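PDB 5ERE: extracellular ligand-binding receptor from Desulfohalobium retbaense DSM 5692, which probably senses small extracellular solutes, holding 2-oxo-4-methylpentanoic acid in its periplasmic-binding-protein-like part and cytosine in a second pocket. Local coordinates for residues I129-D135 with V154-Y160; S179-I185 with A204-T209; S186-T192 with P211-V217; A194-Q199 with A222-G226. All coordinates share one frame; numbering follows the deposited sequence.

Contact 1: residues I129-D135 with V154-Y160; sequences IAVLAMD and VVAAQEY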
loop_
_atom_site.group_PDB
_atom_site.type_symbol
_atom_site.label_atom_id
_atom_site.label_comp_id
_atom_site.label_asym_id
_atom_site.label_seq_id
_atom_site.Cartn_x
_atom_site.Cartn_y
_atom_site.Cartn_z
ATOM N N ILE A 129 3.650 -1.211 20.786
ATOM C CA ILE A 129 3.463 -2.349 19.861
ATOM C C ILE A 129 4.304 -3.576 20.195
ATOM O O ILE A 129 5.528 -3.521 20.129
ATOM C CB ILE A 129 3.818 -1.952 18.394
ATOM C CG1 ILE A 129 2.837 -0.918 17.845
ATOM C CG2 ILE A 129 3.836 -3.198 17.467
ATOM C CD1 ILE A 129 3.337 -0.202 16.553
ATOM N N ALA A 130 3.657 -4.704 20.481
ATOM C CA ALA A 130 4.393 -5.961 20.648
ATOM C C ALA A 130 4.232 -6.855 19.409
ATOM O O ALA A 130 3.165 -6.875 18.779
ATOM C CB ALA A 130 3.928 -6.696 21.903
ATOM N N VAL A 131 5.308 -7.563 19.061
ATOM C CA VAL A 131 5.287 -8.567 18.009
ATOM C C VAL A 131 5.670 -9.936 18.565
ATOM O O VAL A 131 6.696 -10.083 19.217
ATOM C CB VAL A 131 6.258 -8.214 16.858
ATOM C CG1 VAL A 131 5.996 -9.110 15.574
ATOM C CG2 VAL A 131 6.145 -6.766 16.520
ATOM N N LEU A 132 4.820 -10.922 18.308
ATOM C CA LEU A 132 5.161 -12.330 18.458
ATOM C C LEU A 132 5.149 -13.009 17.072
ATOM O O LEU A 132 4.077 -13.096 16.439
ATOM C CB LEU A 132 4.172 -13.011 19.401
ATOM C CG LEU A 132 4.412 -14.479 19.784
ATOM C CD1 LEU A 132 5.842 -14.743 20.261
ATOM C CD2 LEU A 132 3.427 -14.870 20.868
ATOM N N ALA A 133 6.318 -13.473 16.607
ATOM C CA ALA A 133 6.450 -13.986 15.233
ATOM C C ALA A 133 7.048 -15.388 15.156
ATOM O O ALA A 133 7.961 -15.750 15.902
ATOM C CB ALA A 133 7.296 -13.040 14.405
HETATM N N MSE A 134 6.536 -16.168 14.222
HETATM C CA MSE A 134 7.063 -17.493 13.933
HETATM C C MSE A 134 8.544 -17.394 13.698
HETATM O O MSE A 134 9.000 -16.472 13.027
HETATM C CB MSE A 134 6.350 -18.115 12.687
HETATM C CG MSE A 134 6.463 -17.301 11.432
HETATM SE SE MSE A 134 5.492 -18.175 9.860
HETATM C CE MSE A 134 3.654 -18.040 10.489
ATOM N N ASP A 135 9.305 -18.329 14.265
ATOM C CA ASP A 135 10.760 -18.313 14.120
ATOM C C ASP A 135 11.250 -18.884 12.778
ATOM O O ASP A 135 11.780 -19.995 12.704
ATOM C CB ASP A 135 11.415 -19.073 15.288
ATOM C CG ASP A 135 12.942 -18.949 15.286
ATOM O OD1 ASP A 135 13.466 -17.849 14.985
ATOM O OD2 ASP A 135 13.623 -19.954 15.578
ATOM N N VAL A 154 7.726 0.067 19.015
ATOM C CA VAL A 154 7.914 -1.373 19.156
ATOM C C VAL A 154 8.622 -1.666 20.484
ATOM O O VAL A 154 9.808 -1.368 20.641
ATOM C CB VAL A 154 8.712 -1.967 17.962
ATOM C CG1 VAL A 154 9.156 -3.391 18.258
ATOM C CG2 VAL A 154 7.862 -1.944 16.655
ATOM N N VAL A 155 7.880 -2.256 21.422
ATOM C CA VAL A 155 8.352 -2.434 22.803
ATOM C C VAL A 155 8.773 -3.879 23.120
ATOM O O VAL A 155 9.241 -4.176 24.222
ATOM C CB VAL A 155 7.258 -1.986 23.815
ATOM C CG1 VAL A 155 6.828 -0.559 23.524
ATOM C CG2 VAL A 155 6.031 -2.921 23.813
ATOM N N ALA A 156 8.624 -4.771 22.145
ATOM C CA ALA A 156 8.912 -6.189 22.334
ATOM C C ALA A 156 8.843 -6.935 20.998
ATOM O O ALA A 156 7.933 -6.698 20.212
ATOM C CB ALA A 156 7.937 -6.800 23.320
ATOM N N ALA A 157 9.804 -7.829 20.767
ATOM C CA ALA A 157 9.887 -8.606 19.533
ATOM C C ALA A 157 10.260 -10.049 19.871
ATOM O O ALA A 157 11.439 -10.376 20.003
ATOM C CB ALA A 157 10.908 -7.998 18.583
ATOM N N GLN A 158 9.239 -10.892 20.019
ATOM C CA GLN A 158 9.403 -12.267 20.477
ATOM C C GLN A 158 9.156 -13.257 19.335
ATOM O O GLN A 158 8.294 -13.030 18.494
ATOM C CB GLN A 158 8.442 -12.558 21.632
ATOM C CG GLN A 158 8.724 -11.770 22.919
ATOM C CD GLN A 158 10.075 -12.134 23.537
ATOM O OE1 GLN A 158 10.229 -13.208 24.120
ATOM N NE2 GLN A 158 11.064 -11.252 23.380
ATOM N N GLU A 159 9.914 -14.349 19.318
ATOM C CA GLU A 159 9.747 -15.406 18.329
ATOM C C GLU A 159 9.180 -16.675 18.964
ATOM O O GLU A 159 9.213 -16.834 20.186
ATOM C CB GLU A 159 11.084 -15.702 17.656
ATOM C CG GLU A 159 11.629 -14.520 16.846
ATOM C CD GLU A 159 13.029 -14.756 16.294
ATOM O OE1 GLU A 159 13.708 -15.709 16.751
ATOM O OE2 GLU A 159 13.451 -13.970 15.414
ATOM N N TYR A 160 8.647 -17.576 18.136
ATOM C CA TYR A 160 8.215 -18.892 18.604
ATOM C C TYR A 160 8.296 -19.949 17.509
ATOM O O TYR A 160 8.034 -19.675 16.322
ATOM C CB TYR A 160 6.781 -18.849 19.142
ATOM C CG TYR A 160 5.753 -18.584 18.058
ATOM C CD1 TYR A 160 5.501 -17.290 17.625
ATOM C CD2 TYR A 160 5.053 -19.629 17.464
ATOM C CE1 TYR A 160 4.577 -17.037 16.644
ATOM C CE2 TYR A 160 4.123 -19.392 16.457
ATOM C CZ TYR A 160 3.897 -18.094 16.043
ATOM O OH TYR A 160 2.981 -17.829 15.058
#
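Tyr160 carries its ring between its own backbone N and carbonyl carbon (chi1 68°), and this turns the ring back over the end of strand 129-134. The CA of Met134, a selenomethionine, lies over one face of the ring, 3.9 Å from the Tyr160 ring centroid, in a CH-pi contact. Leu132 reaches the same ring from another direction. Its CG is anti to the backbone N (chi1 -175°), which sets Leu132 CD1 3.7 Å from Tyr160 CD1, and the two side chains cross at about a right angle. Leu132 CD1 also touches the CB of Gln158. The backbones pair as parallel strands, the two strands of a beta-alpha-beta unit with helix 137-149 as the crossover. This unit belongs to the Rossmann-like sheet of a periplasmic-binding-protein lobe. Gln158 N bonds to Val131 O at 2.8 Å. Ala133 N bonds to Gln158 O, also at 2.8 Å. The ladder ends where Asp135 N bonds to Tyr160 O at 2.8 Å. Near the start, Val155 N bonds to Ile129 O, but the buried N of Ala156 has no partner. Tyr160 OH is hydrogen-bonded to both Glu189 and Ser186. A phenylalanine here would keep the ring over Met134 but would probably leave Glu189 and Ser186 without this shared hydroxyl. Where strand 129-134 ends, two acidic groups come close, Asp135 OD1 lying 2.8 Å from Glu159 OE1. These are like charges with no hydrogen bond between them, and their closeness would probably raise the pKa of one.

Contact 2: residues S179-I185 with A204-T209; sequences SEALVLI and AQLVGT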
loop_
_atom_site.group_PDB
_atom_site.type_symbol
_atom_site.label_atom_id
_atom_site.label_comp_id
_atom_site.label_asym_id
_atom_site.label_seq_id
_atom_site.Cartn_x
_atom_site.Cartn_y
_atom_site.Cartn_z
ATOM N N SER A 179 1.580 -3.655 26.133
ATOM C CA SER A 179 1.474 -3.248 24.749
ATOM C C SER A 179 0.046 -2.826 24.452
ATOM O O SER A 179 -0.904 -3.268 25.100
ATOM C CB SER A 179 1.919 -4.376 23.810
ATOM O OG SER A 179 1.056 -5.497 23.901
ATOM N N GLU A 180 -0.076 -1.953 23.468
ATOM C CA GLU A 180 -1.348 -1.458 22.981
ATOM C C GLU A 180 -1.863 -2.338 21.824
ATOM O O GLU A 180 -3.064 -2.591 21.682
ATOM C CB GLU A 180 -1.162 -0.017 22.522
ATOM C CG GLU A 180 -2.162 0.975 23.043
ATOM C CD GLU A 180 -1.717 2.393 22.763
ATOM O OE1 GLU A 180 -2.211 2.996 21.782
ATOM O OE2 GLU A 180 -0.857 2.892 23.523
ATOM N N ALA A 181 -0.943 -2.794 20.989
ATOM C CA ALA A 181 -1.307 -3.736 19.940
ATOM C C ALA A 181 -0.308 -4.880 19.930
ATOM O O ALA A 181 0.903 -4.664 20.039
ATOM C CB ALA A 181 -1.376 -3.039 18.591
ATOM N N LEU A 182 -0.832 -6.098 19.835
ATOM C CA LEU A 182 -0.003 -7.289 19.685
ATOM C C LEU A 182 -0.097 -7.831 18.256
ATOM O O LEU A 182 -1.115 -8.395 17.885
ATOM C CB LEU A 182 -0.432 -8.378 20.659
ATOM C CG LEU A 182 0.311 -9.725 20.600
ATOM C CD1 LEU A 182 1.817 -9.557 20.673
ATOM C CD2 LEU A 182 -0.176 -10.666 21.711
ATOM N N VAL A 183 0.987 -7.686 17.507
ATOM C CA VAL A 183 1.102 -8.199 16.156
ATOM C C VAL A 183 1.599 -9.639 16.104
ATOM O O VAL A 183 2.736 -9.941 16.478
ATOM C CB VAL A 183 2.048 -7.314 15.338
ATOM C CG1 VAL A 183 2.485 -8.022 14.002
ATOM C CG2 VAL A 183 1.365 -5.997 15.070
ATOM N N LEU A 184 0.750 -10.521 15.594
ATOM C CA LEU A 184 1.095 -11.927 15.436
ATOM C C LEU A 184 1.512 -12.294 14.013
ATOM O O LEU A 184 0.673 -12.295 13.112
ATOM C CB LEU A 184 -0.092 -12.766 15.840
ATOM C CG LEU A 184 -0.604 -12.376 17.228
ATOM C CD1 LEU A 184 -1.826 -13.174 17.482
ATOM C CD2 LEU A 184 0.458 -12.616 18.338
ATOM N N ILE A 185 2.785 -12.626 13.795
ATOM C CA ILE A 185 3.178 -13.131 12.480
ATOM C C ILE A 185 2.964 -14.656 12.525
ATOM O O ILE A 185 3.855 -15.449 12.813
ATOM C CB ILE A 185 4.623 -12.744 12.080
ATOM C CG1 ILE A 185 4.880 -11.242 12.294
ATOM C CG2 ILE A 185 4.865 -13.088 10.618
ATOM C CD1 ILE A 185 3.818 -10.297 11.685
ATOM N N ALA A 204 -4.488 -6.243 24.845
ATOM C CA ALA A 204 -4.084 -5.512 23.639
ATOM C C ALA A 204 -4.895 -5.871 22.369
ATOM O O ALA A 204 -5.410 -6.975 22.236
ATOM C CB ALA A 204 -2.579 -5.748 23.380
ATOM N N GLN A 205 -5.031 -4.906 21.464
ATOM C CA GLN A 205 -5.625 -5.167 20.140
ATOM C C GLN A 205 -4.758 -6.175 19.398
ATOM O O GLN A 205 -3.554 -5.959 19.257
ATOM C CB GLN A 205 -5.746 -3.875 19.317
ATOM C CG GLN A 205 -6.094 -4.089 17.839
ATOM C CD GLN A 205 -7.542 -4.480 17.623
ATOM O OE1 GLN A 205 -8.450 -3.818 18.138
ATOM N NE2 GLN A 205 -7.774 -5.553 16.859
ATOM N N LEU A 206 -5.357 -7.282 18.963
ATOM C CA LEU A 206 -4.650 -8.267 18.151
ATOM C C LEU A 206 -4.626 -7.837 16.678
ATOM O O LEU A 206 -5.607 -7.302 16.169
ATOM C CB LEU A 206 -5.300 -9.637 18.302
ATOM C CG LEU A 206 -5.363 -10.168 19.731
ATOM C CD1 LEU A 206 -5.943 -11.559 19.698
ATOM C CD2 LEU A 206 -3.990 -10.154 20.398
ATOM N N VAL A 207 -3.492 -8.071 16.021
ATOM C CA VAL A 207 -3.250 -7.637 14.648
ATOM C C VAL A 207 -2.491 -8.750 13.936
ATOM O O VAL A 207 -1.569 -9.335 14.496
ATOM C CB VAL A 207 -2.436 -6.330 14.591
ATOM C CG1 VAL A 207 -2.199 -5.878 13.152
ATOM C CG2 VAL A 207 -3.111 -5.223 15.421
ATOM N N GLY A 208 -2.872 -9.054 12.699
ATOM C CA GLY A 208 -2.186 -10.100 11.966
ATOM C C GLY A 208 -2.061 -9.751 10.506
ATOM O O GLY A 208 -2.359 -8.625 10.108
ATOM N N THR A 209 -1.598 -10.726 9.729
ATOM C CA THR A 209 -1.247 -10.531 8.316
ATOM C C THR A 209 -1.881 -11.665 7.494
ATOM O O THR A 209 -2.611 -12.515 8.033
ATOM C CB THR A 209 0.306 -10.484 8.120
ATOM O OG1 THR A 209 0.888 -11.750 8.428
ATOM C CG2 THR A 209 0.954 -9.391 9.010
HETATM O O HOH W 1 -0.142 -13.114 10.715
#
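Val207 O accepts the N-H of Leu184 at 2.8 Å. The CA of Val183 adds a C-H...O contact to the same oxygen. Leu182 is bonded through both its own N and its own O: its N gives to Gln205 O at 2.8 Å, and its O takes the N-H of Val207 at 3.0 Å. At the opening end Gln205 N bonds to Glu180 O. These are parallel strands joined through helix 190-199, another beta-alpha-beta crossover in the same sheet of the binding-protein lobe. On one face Leu182 and Leu206 lie side by side and point the same way, with Leu182 CB 4.0 Å from Leu206 CD2. On the other, Val183 CG2 packs on Val207 CB at 3.8 Å, and helix 112-123 covers this valine pair. Beyond the last direct bond the strands part. A water fills the step, donating to Leu184 O at 2.7 Å and accepting from Thr209 N at 3.0 Å. The Gln205 side chain bends at chi2 (74°), which brings its NE2 back to Leu206 O at 2.9 Å. That same NE2 also bonds to Gly226 O.

Contact 3: residues S186-T192 with P211-V217; sequences SAGEAAT and PIQRAEV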
loop_
_atom_site.group_PDB
_atom_site.type_symbol
_atom_site.label_atom_id
_atom_site.label_comp_id
_atom_site.label_asym_id
_atom_site.label_seq_id
_atom_site.Cartn_x
_atom_site.Cartn_y
_atom_site.Cartn_z
ATOM N N SER A 186 1.722 -15.020 12.238
ATOM C CA SER A 186 1.168 -16.330 12.489
ATOM C C SER A 186 0.171 -16.722 11.399
ATOM O O SER A 186 -0.546 -15.889 10.833
ATOM C CB SER A 186 0.427 -16.375 13.843
ATOM O OG SER A 186 1.147 -15.769 14.887
ATOM N N ALA A 187 0.092 -18.016 11.152
ATOM C CA ALA A 187 -1.030 -18.569 10.422
ATOM C C ALA A 187 -2.057 -19.070 11.451
ATOM O O ALA A 187 -2.359 -18.358 12.419
ATOM C CB ALA A 187 -0.553 -19.683 9.461
ATOM N N GLY A 188 -2.600 -20.266 11.268
ATOM C CA GLY A 188 -3.735 -20.708 12.082
ATOM C C GLY A 188 -3.435 -20.839 13.583
ATOM O O GLY A 188 -4.360 -20.788 14.392
ATOM N N GLU A 189 -2.160 -21.012 13.941
ATOM C CA GLU A 189 -1.744 -21.224 15.331
ATOM C C GLU A 189 -2.057 -19.976 16.178
ATOM O O GLU A 189 -1.994 -20.007 17.411
ATOM C CB GLU A 189 -0.230 -21.579 15.434
ATOM C CG GLU A 189 0.756 -20.441 15.112
ATOM C CD GLU A 189 1.058 -20.317 13.608
ATOM O OE1 GLU A 189 0.344 -20.946 12.837
ATOM O OE2 GLU A 189 2.033 -19.620 13.236
ATOM N N ALA A 190 -2.379 -18.880 15.504
ATOM C CA ALA A 190 -2.801 -17.663 16.164
ATOM C C ALA A 190 -4.020 -17.847 17.049
ATOM O O ALA A 190 -4.197 -17.071 17.954
ATOM C CB ALA A 190 -3.080 -16.572 15.146
ATOM N N ALA A 191 -4.867 -18.836 16.792
ATOM C CA ALA A 191 -6.029 -19.056 17.660
ATOM C C ALA A 191 -5.603 -19.518 19.072
ATOM O O ALA A 191 -6.254 -19.202 20.061
ATOM C CB ALA A 191 -6.973 -20.063 17.048
ATOM N N THR A 192 -4.507 -20.260 19.146
ATOM C CA THR A 192 -3.941 -20.684 20.420
ATOM C C THR A 192 -3.175 -19.549 21.095
ATOM O O THR A 192 -3.301 -19.319 22.318
ATOM C CB THR A 192 -3.015 -21.892 20.224
ATOM O OG1 THR A 192 -3.811 -23.008 19.818
ATOM C CG2 THR A 192 -2.250 -22.259 21.521
ATOM N N PRO A 211 -1.516 -14.738 6.185
ATOM C CA PRO A 211 -1.649 -16.137 6.620
ATOM C C PRO A 211 -2.666 -16.412 7.728
ATOM O O PRO A 211 -3.067 -17.565 7.907
ATOM C CB PRO A 211 -0.244 -16.462 7.143
ATOM C CG PRO A 211 0.631 -15.509 6.433
ATOM C CD PRO A 211 -0.145 -14.255 6.408
ATOM N N ILE A 212 -3.077 -15.387 8.463
ATOM C CA ILE A 212 -3.876 -15.616 9.676
ATOM C C ILE A 212 -5.356 -15.954 9.383
ATOM O O ILE A 212 -6.078 -16.429 10.260
ATOM C CB ILE A 212 -3.766 -14.383 10.610
ATOM C CG1 ILE A 212 -4.008 -14.766 12.081
ATOM C CG2 ILE A 212 -4.724 -13.303 10.197
ATOM C CD1 ILE A 212 -3.543 -13.686 13.043
ATOM N N GLN A 213 -5.805 -15.782 8.143
ATOM C CA GLN A 213 -7.230 -16.021 7.841
ATOM C C GLN A 213 -7.502 -17.512 7.629
ATOM O O GLN A 213 -7.678 -17.966 6.508
ATOM C CB GLN A 213 -7.702 -15.235 6.602
ATOM C CG GLN A 213 -9.233 -15.339 6.409
ATOM C CD GLN A 213 -9.753 -14.582 5.202
ATOM O OE1 GLN A 213 -9.848 -13.356 5.220
ATOM N NE2 GLN A 213 -10.081 -15.309 4.132
ATOM N N ARG A 214 -7.536 -18.259 8.726
ATOM C CA ARG A 214 -7.761 -19.699 8.702
ATOM C C ARG A 214 -8.970 -20.028 9.590
ATOM O O ARG A 214 -9.274 -19.283 10.534
ATOM C CB ARG A 214 -6.511 -20.457 9.174
ATOM C CG ARG A 214 -5.174 -19.984 8.611
ATOM C CD ARG A 214 -5.087 -20.208 7.076
ATOM N NE ARG A 214 -5.437 -21.574 6.691
ATOM C CZ ARG A 214 -5.648 -21.975 5.436
ATOM N NH1 ARG A 214 -5.543 -21.114 4.426
ATOM N NH2 ARG A 214 -5.961 -23.241 5.190
ATOM N N ALA A 215 -9.640 -21.140 9.306
ATOM C CA ALA A 215 -10.888 -21.476 9.973
ATOM C C ALA A 215 -10.691 -21.604 11.489
ATOM O O ALA A 215 -11.543 -21.224 12.271
ATOM C CB ALA A 215 -11.446 -22.761 9.399
ATOM N N GLU A 216 -9.545 -22.130 11.883
ATOM C CA GLU A 216 -9.183 -22.278 13.291
ATOM C C GLU A 216 -9.311 -20.937 14.030
ATOM O O GLU A 216 -9.845 -20.847 15.142
ATOM C CB GLU A 216 -7.759 -22.834 13.346
ATOM C CG GLU A 216 -7.099 -22.951 14.687
ATOM C CD GLU A 216 -5.715 -23.594 14.571
ATOM O OE1 GLU A 216 -5.267 -23.843 13.422
ATOM O OE2 GLU A 216 -5.079 -23.854 15.620
ATOM N N VAL A 217 -8.873 -19.880 13.358
ATOM C CA VAL A 217 -8.846 -18.557 13.937
ATOM C C VAL A 217 -10.276 -18.050 14.133
ATOM O O VAL A 217 -10.590 -17.459 15.165
ATOM C CB VAL A 217 -7.989 -17.595 13.059
ATOM C CG1 VAL A 217 -8.218 -16.147 13.411
ATOM C CG2 VAL A 217 -6.532 -17.940 13.241
#
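Ala190 and Ile212 form the close-packed part of the contact. Ala190 CB sits 3.6 Å from Ile212 CD1, and Val217 CG2 approaches the same alanine methyl at 4.2 Å. Ile212 reaches it with an extended branch, CG1 lying anti to the backbone N (chi1 -154°). Nearby, Ala187 CB packs on Pro211 CB, and the CA of Ala187 makes a C-H...O contact with Pro211 O at 3.4 Å. Small residues let the backbones come close. Gly188 lies close against 211-217, where a CB would run into Glu216 OE1. The CG of Arg214 lies over the N of Gly188 at 3.7 Å. Both segments are strand-to-helix connections at the C-terminal ends of the parallel strands of the mixed sheet, where binding proteins of this family form their ligand cleft. Pro211 touches the bound 2-oxo-4-methylpentanoic acid. A type I turn from Ala187 to Ala190 leads into helix 190-199, and Arg214 is the N-cap of helix 215-219. The solvent side, by contrast, belongs to Glu216, which is exposed and makes no hydrogen bond across the contact. Its extended chain lies alongside 186-192, with Glu216 CG 3.7 Å from Ala191 CB. The carboxylate comes up to Gly188 O, but both are acceptors, and no hydrogen bond of any kind crosses between 186-192 and 211-217. The polar end of Arg214 turns to other partners, forming salt bridges with Glu20 and Asp16.

Contact 4: residues A194-Q199 with A222-G226; sequences AKQARQ and AFTNG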
loop_
_atom_site.group_PDB
_atom_site.type_symbol
_atom_site.label_atom_id
_atom_site.label_comp_id
_atom_site.label_asym_id
_atom_site.label_seq_id
_atom_site.Cartn_x
_atom_site.Cartn_y
_atom_site.Cartn_z
ATOM N N ALA A 194 -3.743 -16.386 20.688
ATOM C CA ALA A 194 -4.806 -15.497 21.166
ATOM C C ALA A 194 -5.396 -15.945 22.511
ATOM O O ALA A 194 -5.606 -15.124 23.398
ATOM C CB ALA A 194 -5.921 -15.411 20.136
ATOM N N LYS A 195 -5.672 -17.240 22.635
ATOM C CA LYS A 195 -6.303 -17.802 23.827
ATOM C C LYS A 195 -5.430 -17.559 25.039
ATOM O O LYS A 195 -5.868 -16.969 26.031
ATOM C CB LYS A 195 -6.536 -19.304 23.662
ATOM C CG LYS A 195 -7.683 -19.872 24.497
ATOM C CD LYS A 195 -7.390 -21.264 25.043
ATOM C CE LYS A 195 -8.686 -22.044 25.254
ATOM N NZ LYS A 195 -8.479 -23.349 25.934
ATOM N N GLN A 196 -4.191 -18.029 24.938
ATOM C CA GLN A 196 -3.249 -17.967 26.032
ATOM C C GLN A 196 -2.951 -16.521 26.408
ATOM O O GLN A 196 -2.855 -16.193 27.592
ATOM C CB GLN A 196 -1.973 -18.714 25.658
ATOM C CG GLN A 196 -2.208 -20.205 25.418
ATOM C CD GLN A 196 -0.919 -21.006 25.266
ATOM O OE1 GLN A 196 0.179 -20.496 25.475
ATOM N NE2 GLN A 196 -1.058 -22.278 24.922
ATOM N N ALA A 197 -2.830 -15.649 25.410
ATOM C CA ALA A 197 -2.569 -14.238 25.689
ATOM C C ALA A 197 -3.721 -13.587 26.475
ATOM O O ALA A 197 -3.478 -12.843 27.430
ATOM C CB ALA A 197 -2.314 -13.480 24.400
ATOM N N ARG A 198 -4.963 -13.866 26.085
ATOM C CA ARG A 198 -6.116 -13.319 26.789
ATOM C C ARG A 198 -6.208 -13.929 28.195
ATOM O O ARG A 198 -6.570 -13.240 29.151
ATOM C CB ARG A 198 -7.401 -13.567 25.997
ATOM C CG ARG A 198 -7.513 -12.734 24.698
ATOM C CD ARG A 198 -7.978 -11.324 24.992
ATOM N NE ARG A 198 -8.333 -10.553 23.791
ATOM C CZ ARG A 198 -7.595 -9.568 23.275
ATOM N NH1 ARG A 198 -6.434 -9.214 23.817
ATOM N NH2 ARG A 198 -8.021 -8.917 22.207
ATOM N N GLN A 199 -5.854 -15.206 28.320
ATOM C CA GLN A 199 -5.895 -15.896 29.610
ATOM C C GLN A 199 -4.738 -15.439 30.496
ATOM O O GLN A 199 -4.788 -15.563 31.718
ATOM C CB GLN A 199 -5.865 -17.420 29.415
ATOM C CG GLN A 199 -7.240 -18.020 29.039
ATOM C CD GLN A 199 -7.186 -19.508 28.724
ATOM O OE1 GLN A 199 -6.104 -20.088 28.582
ATOM N NE2 GLN A 199 -8.358 -20.133 28.600
ATOM N N ALA A 222 -14.078 -16.421 20.407
ATOM C CA ALA A 222 -14.190 -16.074 21.808
ATOM C C ALA A 222 -12.956 -15.277 22.212
ATOM O O ALA A 222 -13.031 -14.378 23.049
ATOM C CB ALA A 222 -14.341 -17.336 22.679
ATOM N N PHE A 223 -11.823 -15.594 21.587
ATOM C CA PHE A 223 -10.567 -14.920 21.907
ATOM C C PHE A 223 -10.066 -13.991 20.787
ATOM O O PHE A 223 -9.385 -12.996 21.065
ATOM C CB PHE A 223 -9.498 -15.954 22.236
ATOM C CG PHE A 223 -9.889 -16.898 23.343
ATOM C CD1 PHE A 223 -9.770 -16.517 24.668
ATOM C CD2 PHE A 223 -10.389 -18.157 23.057
ATOM C CE1 PHE A 223 -10.134 -17.392 25.699
ATOM C CE2 PHE A 223 -10.766 -19.026 24.073
ATOM C CZ PHE A 223 -10.631 -18.644 25.394
ATOM N N THR A 224 -10.408 -14.311 19.536
ATOM C CA THR A 224 -9.840 -13.618 18.381
ATOM C C THR A 224 -10.761 -12.523 17.840
ATOM O O THR A 224 -10.368 -11.781 16.953
ATOM C CB THR A 224 -9.535 -14.602 17.219
ATOM O OG1 THR A 224 -10.726 -15.301 16.857
ATOM C CG2 THR A 224 -8.501 -15.633 17.584
ATOM N N ASN A 225 -11.977 -12.411 18.367
ATOM C CA ASN A 225 -12.943 -11.427 17.866
ATOM C C ASN A 225 -12.385 -10.000 17.933
ATOM O O ASN A 225 -11.871 -9.586 18.967
ATOM C CB ASN A 225 -14.256 -11.539 18.657
ATOM C CG ASN A 225 -15.319 -10.547 18.210
ATOM O OD1 ASN A 225 -15.968 -10.731 17.180
ATOM N ND2 ASN A 225 -15.537 -9.516 19.016
ATOM N N GLY A 226 -12.459 -9.278 16.812
ATOM C CA GLY A 226 -11.966 -7.907 16.713
ATOM C C GLY A 226 -10.565 -7.770 16.123
ATOM O O GLY A 226 -10.122 -6.675 15.813
#
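Phe223 fits as a knob among Ala194, Lys195, Arg198 and Gln199. Lys195 makes the closest approach. Its CG lies over one face of the ring, 3.3 Å from the Phe223 ring centroid, in a CH-pi contact. Lys195 CG stands anti to the backbone N (chi1 -154°), which places the aliphatic chain across the ring while the amino end leads away. Arg198 CB meets the ring at its edge, 4.0 Å from Phe223 CD1. Beside the ring, Ala194 CB touches Thr224 CG2 at 3.6 Å and Phe223 CB at 4.2 Å. An alanine in place of Phe223 would remove the ring, and Lys195 would probably lose its apolar support and be freer to move. No hydrogen bond links the two segments. Bonds to outer residues hold the polar ends. Thr224 OG1 bonds to Val217 O. Arg198 NH1 bonds to the carbonyls of Ala204 and Ile202, which directs its guanidinium past Phe223. This is plain helix packing away from the ligand sites. Helix 190-199 rests on strand 205-208 through Ala194 and Arg198 on Leu206, helix 168-175 flanks it at Ala197, and helix 221-224 leads on towards strand 228-232.

All four contacts lie in one lobe of the periplasmic-binding-protein part. Contacts 1 and 2 share its sheet, their centres about 9 Å apart, because strands 129-134 and 181-185 are neighbours in it. Contact 1 closes along the chain before contact 2 opens. Contacts 2, 3 and 4 interlock instead, their segments alternating in sequence. Contacts 3 and 4 both use helix 190-199, with centres about 12 Å apart, and contact 3 joins the connections at the strand ends beside the ligand. Contact 4 lies about 17 Å from contact 1, centre to centre, and does not touch it. Successive crossovers thus tie the sheet to its helices and to the cleft edge.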